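PDB 1U8S: glycine cleavage system transcriptional repressor, putative from Vibrio cholerae, which probably acts as a transcriptional repressor of the glycine cleavage system and is built from two ACT domains that pair with a second subunit. Local coordinates for residues V23-L26 against V27-G31; S57-T60 against R61-T65; Q112-Q116 against R117-M121. All blocks are in the same frame, centred on the assembly; numbering follows the deposited sequence.

Contact 1: residues V23-L26 against V27-G31; sequences VVRL and VTQAG
Val24 and Thr28 meet one turn apart near the C-terminal end of helix 19-28, the first helix of the N-terminal ACT domain, and illustrate how a threonine can fold back on its own helix. Val24 O accepts two bonds from that residue: the backbone Thr28 N at 2.8 Å and the hydroxyl Thr28 OG1 at 2.7 Å. The side-chain bond depends on a first torsion of 59°, which sets OG1 between the backbone N and the carbonyl carbon and sends CG2 back beside N, where it lies 3.1 Å from the same Val24 O. On the adjacent face, Arg25 runs straight out from CG to NE, and the extended side chain of Gln29, one turn on, slants across it. Gln29 NE2 sits 3.2 Å from Arg25 CG and hangs over one face of the guanidinium, near its rim, with the two planes turned 49° apart. The amide nitrogen finds its acceptor in Glu108 of the second subunit, and Lys103 of that subunit hydrogen-bonds to Thr28 O. Val27 CG2 lies 3.2 Å from Val23 O, while the Val27 side chain packs on Ile34 and Ile52 of the sheet. A Schellman motif ends the helix: Gly31, at positive phi, sends its N to Thr28 O at 3.1 Å.

Contact 2: residues S57-T60 against R61-T65; sequences SNIT and RVETT
Helix 56-71, the second helix of the N-terminal ACT domain, has one side on the antiparallel sheet and another turned outward, and the turns joining Ser57-Thr60 to Arg61-Thr65 carry contacts on both. On the side facing the sheet, Ile59 and Glu63 lie a turn apart. The methyl Ile59 CG2 rests 3.7 Å from Glu63 CD, its branch slanting across the aliphatic stem of the glutamate. The extended chain of Glu63 runs back along the helix, with Glu63 OE1 3.4 Å from Thr60 CA. That oxygen forms a salt bridge with Arg81 of strand 76-82. Val62 CG2 lies 3.3 Å from Asn58 O, and the Val62 side chain packs against Ile9 of the sheet and Ala30 of the neighbouring helix end.

The outer face offers a small comparison of threonine rotamers. Thr64 keeps OG1 beside its backbone N (chi1 -57°), from where it bonds to Thr60 O at 3.1 Å, standing 40° above the carbonyl plane. Thr64 N reaches the same oxygen at 2.8 Å. Thr65 instead wedges OG1 between N and the carbonyl carbon (chi1 60°) and gives a shorter bond of 2.8 Å to Arg61 O, approaching from the face opposite to Thr65 N. The hydroxyl of Thr60 likewise turns back, to Pro56 O. Three threonine hydroxyls thus donate to backbone carbonyls of the preceding turn, which satisfies them within the helix itself, while the carboxylate of Glu63, held over apolar Ile59, is probably kept ionised by its arginine.

Contact 3: residues Q112-Q116 against R117-M121; sequences QFFAQ and RQIGM
Phe114 O is gripped by two backbone donors where helix 107-116 runs out: Ile119 N at 2.8 Å, with an N-H...O angle of 157°, and, more weakly, Arg117 N at 3.2 Å. Beside it Gln118 N bonds to Ala115 O at 2.7 Å, although the donor stands well out of the plane of that carbonyl. Arg117 folds back over the preceding turn. Its CG lies anti to the carbonyl carbon, beside the backbone N (chi1 -66°), and the chain is extended from there to NE, which lays the head group over Phe113. Arg117 CD makes a CH-pi contact over one face of the Phe113 ring, 4.0 Å from its centroid. Farther out, Phe113 CE1 sits 3.2 Å above the guanidinium, over its centre, the two flat groups only 25° from parallel. Arg117 NH1 also bonds to Phe113 O at 3.3 Å, in the carbonyl plane and on a lone pair, and Arg117 NE is engaged by Glu161 of helix 155-168 in a salt bridge.

The bonds Ile119 N to Phe114 O and Gln118 N to Ala115 O, with Gln118 in positive phi as the C-prime residue, form a Schellman motif; in the second ACT domain this turn passes the chain from helix 107-116 to strand 120-128, an edge strand of the sheet within the chain. Past the turn, Ile119 lays CG2 obliquely against Phe114 CD1, 4.0 Å away. On the same side of that ring, by CD2, lies Met121, whose side chain crosses it at about a right angle; the Met-aromatic contact is oblique, SD lying 5.4 Å from the centroid. Phe113 CD2 stands over the centre of the opposite face.

Contacts 1 and 2 are side by side in the N-terminal ACT domain, their centres 10 Å apart, and they touch: Ala30 CB meets Val62 CG2 at 3.4 Å, and Leu26 packs on Thr65. Contact 3 belongs to the other ACT domain, with its centre about 34 Å from that of contact 1 and about 35 Å from that of contact 2. Within one chain it touches neither. The second subunit relates contacts 1 and 3 instead: Thr28 and Gln29 of contact 1 meet Thr107 and Glu108 at the start of helix 107-116 of that subunit, and Lys103 shortly before it, while Gln112 and Met121 of contact 3 pack on Asn21 and Cys20 of the second subunit.

Contact 1: residues V23-L26 against V27-G31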
ATOM      1  N   VAL B  23       2.357 -14.788   6.564  1.00 56.28           N
ATOM      2  CA  VAL B  23       1.107 -14.210   6.096  1.00 54.50           C
ATOM      3  C   VAL B  23       0.685 -14.780   4.753  1.00 53.74           C
ATOM      4  O   VAL B  23      -0.421 -15.304   4.621  1.00 53.15           O
ATOM      5  CB  VAL B  23       1.201 -12.690   5.984  1.00 54.76           C
ATOM      6  CG1 VAL B  23      -0.118 -12.131   5.482  1.00 56.11           C
ATOM      7  CG2 VAL B  23       1.535 -12.097   7.342  1.00 55.01           C
ATOM      8  N   VAL B  24       1.551 -14.688   3.753  1.00 53.27           N
ATOM      9  CA  VAL B  24       1.199 -15.219   2.439  1.00 55.02           C
ATOM     10  C   VAL B  24       1.172 -16.737   2.507  1.00 55.68           C
ATOM     11  O   VAL B  24       0.511 -17.402   1.707  1.00 56.39           O
ATOM     12  CB  VAL B  24       2.213 -14.792   1.341  1.00 54.24           C
ATOM     13  CG1 VAL B  24       2.386 -13.287   1.351  1.00 54.19           C
ATOM     14  CG2 VAL B  24       3.541 -15.495   1.546  1.00 54.71           C
ATOM     15  N   ARG B  25       1.904 -17.272   3.476  1.00 56.21           N
ATOM     16  CA  ARG B  25       2.001 -18.710   3.681  1.00 56.15           C
ATOM     17  C   ARG B  25       0.651 -19.230   4.145  1.00 53.89           C
ATOM     18  O   ARG B  25       0.101 -20.177   3.584  1.00 52.94           O
ATOM     19  CB  ARG B  25       3.080 -18.997   4.732  1.00 58.88           C
ATOM     20  CG  ARG B  25       3.299 -20.459   5.064  1.00 62.57           C
ATOM     21  CD  ARG B  25       4.452 -20.622   6.054  1.00 65.69           C
ATOM     22  NE  ARG B  25       4.461 -21.958   6.638  1.00 68.55           N
ATOM     23  CZ  ARG B  25       3.469 -22.452   7.371  1.00 71.07           C
ATOM     24  NH1 ARG B  25       2.388 -21.719   7.613  1.00 72.30           N
ATOM     25  NH2 ARG B  25       3.549 -23.683   7.861  1.00 72.79           N
ATOM     26  N   LEU B  26       0.124 -18.582   5.172  1.00 52.06           N
ATOM     27  CA  LEU B  26      -1.157 -18.944   5.750  1.00 51.48           C
ATOM     28  C   LEU B  26      -2.270 -18.766   4.721  1.00 52.08           C
ATOM     29  O   LEU B  26      -3.163 -19.607   4.602  1.00 52.76           O
ATOM     30  CB  LEU B  26      -1.415 -18.074   6.985  1.00 49.31           C
ATOM     31  CG  LEU B  26      -2.585 -18.408   7.909  1.00 47.64           C
ATOM     32  CD1 LEU B  26      -2.316 -17.813   9.285  1.00 46.30           C
ATOM     33  CD2 LEU B  26      -3.884 -17.877   7.324  1.00 47.66           C
ATOM     34  N   VAL B  27      -2.199 -17.673   3.968  1.00 52.10           N
ATOM     35  CA  VAL B  27      -3.201 -17.370   2.949  1.00 53.16           C
ATOM     36  C   VAL B  27      -3.191 -18.331   1.760  1.00 54.38           C
ATOM     37  O   VAL B  27      -4.237 -18.879   1.387  1.00 55.51           O
ATOM     38  CB  VAL B  27      -3.031 -15.924   2.427  1.00 50.68           C
ATOM     39  CG1 VAL B  27      -3.941 -15.679   1.242  1.00 49.64           C
ATOM     40  CG2 VAL B  27      -3.360 -14.948   3.533  1.00 50.99           C
ATOM     41  N   THR B  28      -2.022 -18.528   1.157  1.00 56.09           N
ATOM     42  CA  THR B  28      -1.917 -19.421   0.007  1.00 57.97           C
ATOM     43  C   THR B  28      -2.153 -20.865   0.423  1.00 59.18           C
ATOM     44  O   THR B  28      -2.809 -21.618  -0.299  1.00 59.35           O
ATOM     45  CB  THR B  28      -0.537 -19.315  -0.669  1.00 57.69           C
ATOM     46  OG1 THR B  28       0.484 -19.643   0.279  1.00 58.18           O
ATOM     47  CG2 THR B  28      -0.313 -17.910  -1.194  1.00 56.67           C
ATOM     48  N   GLN B  29      -1.623 -21.240   1.590  1.00 60.27           N
ATOM     49  CA  GLN B  29      -1.786 -22.597   2.116  1.00 61.40           C
ATOM     50  C   GLN B  29      -3.217 -22.848   2.616  1.00 61.61           C
ATOM     51  O   GLN B  29      -3.529 -23.931   3.115  1.00 62.75           O
ATOM     52  CB  GLN B  29      -0.778 -22.862   3.249  1.00 62.66           C
ATOM     53  CG  GLN B  29       0.641 -23.196   2.765  1.00 65.35           C
ATOM     54  CD  GLN B  29       1.543 -23.736   3.874  1.00 67.26           C
ATOM     55  OE1 GLN B  29       1.101 -24.508   4.727  1.00 69.17           O
ATOM     56  NE2 GLN B  29       2.814 -23.343   3.854  1.00 66.77           N
ATOM     57  N   ALA B  30      -4.078 -21.842   2.479  1.00 60.63           N
ATOM     58  CA  ALA B  30      -5.474 -21.956   2.893  1.00 59.14           C
ATOM     59  C   ALA B  30      -6.351 -22.213   1.670  1.00 58.34           C
ATOM     60  O   ALA B  30      -7.547 -22.479   1.793  1.00 58.40           O
ATOM     61  CB  ALA B  30      -5.923 -20.683   3.597  1.00 58.42           C
ATOM     62  N   GLY B  31      -5.744 -22.123   0.489  1.00 57.72           N
ATOM     63  CA  GLY B  31      -6.467 -22.354  -0.749  1.00 56.16           C
ATOM     64  C   GLY B  31      -6.878 -21.080  -1.461  1.00 55.69           C
ATOM     65  O   GLY B  31      -7.424 -21.122  -2.564  1.00 56.05           O
TER

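Contact 2: residues S57-T60 against R61-T65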
ATOM      1  N   SER B  57     -15.529 -21.820   2.109  1.00 61.09           N
ATOM      2  CA  SER B  57     -14.875 -22.691   3.077  1.00 61.01           C
ATOM      3  C   SER B  57     -13.444 -22.212   3.357  1.00 59.16           C
ATOM      4  O   SER B  57     -13.052 -22.039   4.518  1.00 58.84           O
ATOM      5  CB  SER B  57     -14.856 -24.132   2.546  1.00 62.87           C
ATOM      6  OG  SER B  57     -14.201 -25.013   3.450  1.00 66.17           O
ATOM      7  N   ASN B  58     -12.677 -21.990   2.288  1.00 56.77           N
ATOM      8  CA  ASN B  58     -11.289 -21.546   2.403  1.00 54.70           C
ATOM      9  C   ASN B  58     -11.114 -20.167   3.030  1.00 53.28           C
ATOM     10  O   ASN B  58     -10.178 -19.936   3.792  1.00 52.09           O
ATOM     11  CB  ASN B  58     -10.619 -21.583   1.031  1.00 54.48           C
ATOM     12  CG  ASN B  58     -10.383 -23.001   0.542  1.00 52.86           C
ATOM     13  OD1 ASN B  58     -10.138 -23.904   1.337  1.00 51.81           O
ATOM     14  ND2 ASN B  58     -10.440 -23.197  -0.768  1.00 52.21           N
ATOM     15  N   ILE B  59     -12.015 -19.251   2.696  1.00 52.71           N
ATOM     16  CA  ILE B  59     -11.974 -17.913   3.251  1.00 50.88           C
ATOM     17  C   ILE B  59     -12.163 -18.029   4.761  1.00 52.66           C
ATOM     18  O   ILE B  59     -11.406 -17.442   5.535  1.00 53.78           O
ATOM     19  CB  ILE B  59     -13.088 -17.030   2.659  1.00 49.09           C
ATOM     20  CG1 ILE B  59     -12.805 -16.760   1.181  1.00 48.49           C
ATOM     21  CG2 ILE B  59     -13.174 -15.717   3.423  1.00 47.89           C
ATOM     22  CD1 ILE B  59     -11.621 -15.823   0.945  1.00 45.46           C
ATOM     23  N   THR B  60     -13.167 -18.794   5.185  1.00 52.32           N
ATOM     24  CA  THR B  60     -13.404 -18.968   6.611  1.00 53.00           C
ATOM     25  C   THR B  60     -12.125 -19.497   7.252  1.00 53.76           C
ATOM     26  O   THR B  60     -11.739 -19.067   8.343  1.00 53.33           O
ATOM     27  CB  THR B  60     -14.547 -19.960   6.870  1.00 53.06           C
ATOM     28  OG1 THR B  60     -15.724 -19.514   6.187  1.00 52.73           O
ATOM     29  CG2 THR B  60     -14.844 -20.055   8.359  1.00 51.58           C
ATOM     30  N   ARG B  61     -11.465 -20.426   6.562  1.00 55.25           N
ATOM     31  CA  ARG B  61     -10.218 -20.995   7.060  1.00 56.58           C
ATOM     32  C   ARG B  61      -9.225 -19.880   7.324  1.00 56.47           C
ATOM     33  O   ARG B  61      -8.480 -19.926   8.297  1.00 57.14           O
ATOM     34  CB  ARG B  61      -9.614 -21.961   6.046  1.00 57.61           C
ATOM     35  CG  ARG B  61      -8.208 -22.425   6.413  1.00 60.32           C
ATOM     36  CD  ARG B  61      -8.212 -23.392   7.590  1.00 64.32           C
ATOM     37  NE  ARG B  61      -6.857 -23.730   8.031  1.00 66.84           N
ATOM     38  CZ  ARG B  61      -6.556 -24.793   8.774  1.00 68.82           C
ATOM     39  NH1 ARG B  61      -7.518 -25.625   9.157  1.00 70.42           N
ATOM     40  NH2 ARG B  61      -5.297 -25.027   9.138  1.00 67.98           N
ATOM     41  N   VAL B  62      -9.222 -18.881   6.445  1.00 56.80           N
ATOM     42  CA  VAL B  62      -8.326 -17.739   6.576  1.00 56.81           C
ATOM     43  C   VAL B  62      -8.833 -16.796   7.665  1.00 58.41           C
ATOM     44  O   VAL B  62      -8.044 -16.227   8.421  1.00 59.51           O
ATOM     45  CB  VAL B  62      -8.213 -16.951   5.249  1.00 55.44           C
ATOM     46  CG1 VAL B  62      -7.291 -15.758   5.420  1.00 53.80           C
ATOM     47  CG2 VAL B  62      -7.698 -17.854   4.158  1.00 53.97           C
ATOM     48  N   GLU B  63     -10.150 -16.633   7.744  1.00 59.24           N
ATOM     49  CA  GLU B  63     -10.743 -15.751   8.743  1.00 60.25           C
ATOM     50  C   GLU B  63     -10.523 -16.294  10.150  1.00 60.30           C
ATOM     51  O   GLU B  63     -10.519 -15.538  11.123  1.00 60.28           O
ATOM     52  CB  GLU B  63     -12.244 -15.584   8.486  1.00 61.44           C
ATOM     53  CG  GLU B  63     -12.586 -14.991   7.129  1.00 63.33           C
ATOM     54  CD  GLU B  63     -14.085 -14.873   6.905  1.00 65.28           C
ATOM     55  OE1 GLU B  63     -14.788 -15.903   7.010  1.00 67.23           O
ATOM     56  OE2 GLU B  63     -14.560 -13.749   6.621  1.00 65.64           O
ATOM     57  N   THR B  64     -10.336 -17.605  10.262  1.00 60.42           N
ATOM     58  CA  THR B  64     -10.116 -18.189  11.573  1.00 60.61           C
ATOM     59  C   THR B  64      -8.649 -18.214  11.957  1.00 61.29           C
ATOM     60  O   THR B  64      -8.266 -17.658  12.986  1.00 62.87           O
ATOM     61  CB  THR B  64     -10.646 -19.624  11.661  1.00 60.62           C
ATOM     62  OG1 THR B  64     -12.042 -19.647  11.339  1.00 60.95           O
ATOM     63  CG2 THR B  64     -10.447 -20.161  13.074  1.00 59.71           C
ATOM     64  N   THR B  65      -7.826 -18.848  11.126  1.00 60.79           N
ATOM     65  CA  THR B  65      -6.394 -18.975  11.405  1.00 59.84           C
ATOM     66  C   THR B  65      -5.563 -17.685  11.489  1.00 58.74           C
ATOM     67  O   THR B  65      -4.625 -17.608  12.283  1.00 57.64           O
ATOM     68  CB  THR B  65      -5.731 -19.909  10.381  1.00 60.32           C
ATOM     69  OG1 THR B  65      -5.896 -19.374   9.063  1.00 60.68           O
ATOM     70  CG2 THR B  65      -6.366 -21.282  10.440  1.00 61.97           C
TER

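Contact 3: residues Q112-Q116 against R117-M121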
ATOM      1  N   GLN B 112      -9.360  15.884  -3.329  1.00 36.43           N
ATOM      2  CA  GLN B 112     -10.646  16.139  -3.975  1.00 36.59           C
ATOM      3  C   GLN B 112     -10.442  16.282  -5.489  1.00 36.40           C
ATOM      4  O   GLN B 112     -11.280  15.853  -6.288  1.00 37.39           O
ATOM      5  CB  GLN B 112     -11.275  17.409  -3.398  1.00 38.98           C
ATOM      6  CG  GLN B 112     -12.694  17.722  -3.868  1.00 43.41           C
ATOM      7  CD  GLN B 112     -13.739  16.683  -3.435  1.00 47.16           C
ATOM      8  OE1 GLN B 112     -14.900  17.034  -3.166  1.00 49.80           O
ATOM      9  NE2 GLN B 112     -13.343  15.404  -3.383  1.00 45.93           N
ATOM     10  N   PHE B 113      -9.323  16.883  -5.880  1.00 35.19           N
ATOM     11  CA  PHE B 113      -9.000  17.069  -7.290  1.00 34.07           C
ATOM     12  C   PHE B 113      -9.033  15.731  -8.018  1.00 35.93           C
ATOM     13  O   PHE B 113      -9.505  15.644  -9.155  1.00 37.75           O
ATOM     14  CB  PHE B 113      -7.606  17.680  -7.427  1.00 31.36           C
ATOM     15  CG  PHE B 113      -7.112  17.772  -8.849  1.00 29.27           C
ATOM     16  CD1 PHE B 113      -7.601  18.750  -9.710  1.00 27.71           C
ATOM     17  CD2 PHE B 113      -6.152  16.881  -9.320  1.00 29.42           C
ATOM     18  CE1 PHE B 113      -7.145  18.845 -11.014  1.00 26.24           C
ATOM     19  CE2 PHE B 113      -5.680  16.961 -10.630  1.00 30.93           C
ATOM     20  CZ  PHE B 113      -6.178  17.947 -11.479  1.00 30.74           C
ATOM     21  N   PHE B 114      -8.518  14.691  -7.370  1.00 35.02           N
ATOM     22  CA  PHE B 114      -8.500  13.369  -7.977  1.00 35.49           C
ATOM     23  C   PHE B 114      -9.833  12.666  -7.850  1.00 35.98           C
ATOM     24  O   PHE B 114     -10.207  11.883  -8.717  1.00 37.97           O
ATOM     25  CB  PHE B 114      -7.384  12.527  -7.367  1.00 34.45           C
ATOM     26  CG  PHE B 114      -6.021  13.028  -7.716  1.00 34.53           C
ATOM     27  CD1 PHE B 114      -5.597  13.033  -9.041  1.00 33.59           C
ATOM     28  CD2 PHE B 114      -5.190  13.564  -6.742  1.00 34.82           C
ATOM     29  CE1 PHE B 114      -4.365  13.575  -9.395  1.00 37.43           C
ATOM     30  CE2 PHE B 114      -3.952  14.110  -7.083  1.00 36.23           C
ATOM     31  CZ  PHE B 114      -3.538  14.119  -8.408  1.00 36.26           C
ATOM     32  N   ALA B 115     -10.560  12.936  -6.775  1.00 35.55           N
ATOM     33  CA  ALA B 115     -11.861  12.307  -6.622  1.00 35.53           C
ATOM     34  C   ALA B 115     -12.799  12.856  -7.699  1.00 36.91           C
ATOM     35  O   ALA B 115     -13.477  12.087  -8.383  1.00 38.58           O
ATOM     36  CB  ALA B 115     -12.428  12.572  -5.245  1.00 33.68           C
ATOM     37  N   GLN B 116     -12.827  14.176  -7.865  1.00 36.08           N
ATOM     38  CA  GLN B 116     -13.687  14.799  -8.870  1.00 37.26           C
ATOM     39  C   GLN B 116     -13.446  14.180 -10.246  1.00 38.04           C
ATOM     40  O   GLN B 116     -14.346  14.112 -11.078  1.00 37.12           O
ATOM     41  CB  GLN B 116     -13.419  16.303  -8.936  1.00 36.45           C
ATOM     42  CG  GLN B 116     -13.831  17.051  -7.689  1.00 38.93           C
ATOM     43  CD  GLN B 116     -13.249  18.447  -7.618  1.00 40.06           C
ATOM     44  OE1 GLN B 116     -12.041  18.639  -7.791  1.00 41.55           O
ATOM     45  NE2 GLN B 116     -14.099  19.432  -7.346  1.00 41.00           N
ATOM     46  N   ARG B 117     -12.227  13.719 -10.478  1.00 37.84           N
ATOM     47  CA  ARG B 117     -11.904  13.126 -11.756  1.00 38.79           C
ATOM     48  C   ARG B 117     -11.910  11.601 -11.730  1.00 39.52           C
ATOM     49  O   ARG B 117     -11.547  10.955 -12.714  1.00 38.78           O
ATOM     50  CB  ARG B 117     -10.557  13.667 -12.229  1.00 40.50           C
ATOM     51  CG  ARG B 117     -10.616  15.167 -12.526  1.00 38.85           C
ATOM     52  CD  ARG B 117      -9.256  15.857 -12.436  1.00 38.14           C
ATOM     53  NE  ARG B 117      -9.365  17.232 -12.896  1.00 38.78           N
ATOM     54  CZ  ARG B 117     -10.058  18.188 -12.275  1.00 39.98           C
ATOM     55  NH1 ARG B 117     -10.712  17.934 -11.136  1.00 33.79           N
ATOM     56  NH2 ARG B 117     -10.119  19.402 -12.816  1.00 38.89           N
ATOM     57  N   GLN B 118     -12.338  11.035 -10.604  1.00 40.35           N
ATOM     58  CA  GLN B 118     -12.423   9.590 -10.439  1.00 41.45           C
ATOM     59  C   GLN B 118     -11.082   8.876 -10.606  1.00 40.57           C
ATOM     60  O   GLN B 118     -11.027   7.725 -11.051  1.00 40.59           O
ATOM     61  CB  GLN B 118     -13.467   9.020 -11.410  1.00 44.69           C
ATOM     62  CG  GLN B 118     -14.908   9.392 -11.030  1.00 51.70           C
ATOM     63  CD  GLN B 118     -15.928   9.117 -12.132  1.00 55.25           C
ATOM     64  OE1 GLN B 118     -16.148   7.970 -12.529  1.00 57.23           O
ATOM     65  NE2 GLN B 118     -16.556  10.179 -12.632  1.00 56.44           N
ATOM     66  N   ILE B 119     -10.001   9.572 -10.256  1.00 38.21           N
ATOM     67  CA  ILE B 119      -8.655   9.011 -10.318  1.00 34.60           C
ATOM     68  C   ILE B 119      -8.333   8.521  -8.901  1.00 34.65           C
ATOM     69  O   ILE B 119      -8.411   9.287  -7.936  1.00 32.06           O
ATOM     70  CB  ILE B 119      -7.633  10.077 -10.741  1.00 32.82           C
ATOM     71  CG1 ILE B 119      -7.992  10.580 -12.141  1.00 34.22           C
ATOM     72  CG2 ILE B 119      -6.214   9.497 -10.718  1.00 31.71           C
ATOM     73  CD1 ILE B 119      -7.109  11.716 -12.652  1.00 35.57           C
ATOM     74  N   GLY B 120      -7.985   7.244  -8.777  1.00 34.30           N
ATOM     75  CA  GLY B 120      -7.674   6.689  -7.472  1.00 32.44           C
ATOM     76  C   GLY B 120      -6.239   6.958  -7.083  1.00 32.86           C
ATOM     77  O   GLY B 120      -5.343   6.779  -7.898  1.00 33.86           O
ATOM     78  N   MET B 121      -6.003   7.404  -5.853  1.00 30.69           N
ATOM     79  CA  MET B 121      -4.633   7.655  -5.432  1.00 31.48           C
ATOM     80  C   MET B 121      -4.068   6.355  -4.877  1.00 31.10           C
ATOM     81  O   MET B 121      -4.823   5.484  -4.454  1.00 32.25           O
ATOM     82  CB  MET B 121      -4.590   8.721  -4.345  1.00 31.35           C
ATOM     83  CG  MET B 121      -5.379   9.972  -4.644  1.00 31.87           C
ATOM     84  SD  MET B 121      -5.231  11.126  -3.245  1.00 37.02           S
ATOM     85  CE  MET B 121      -6.357  10.360  -2.049  1.00 36.54           C
TER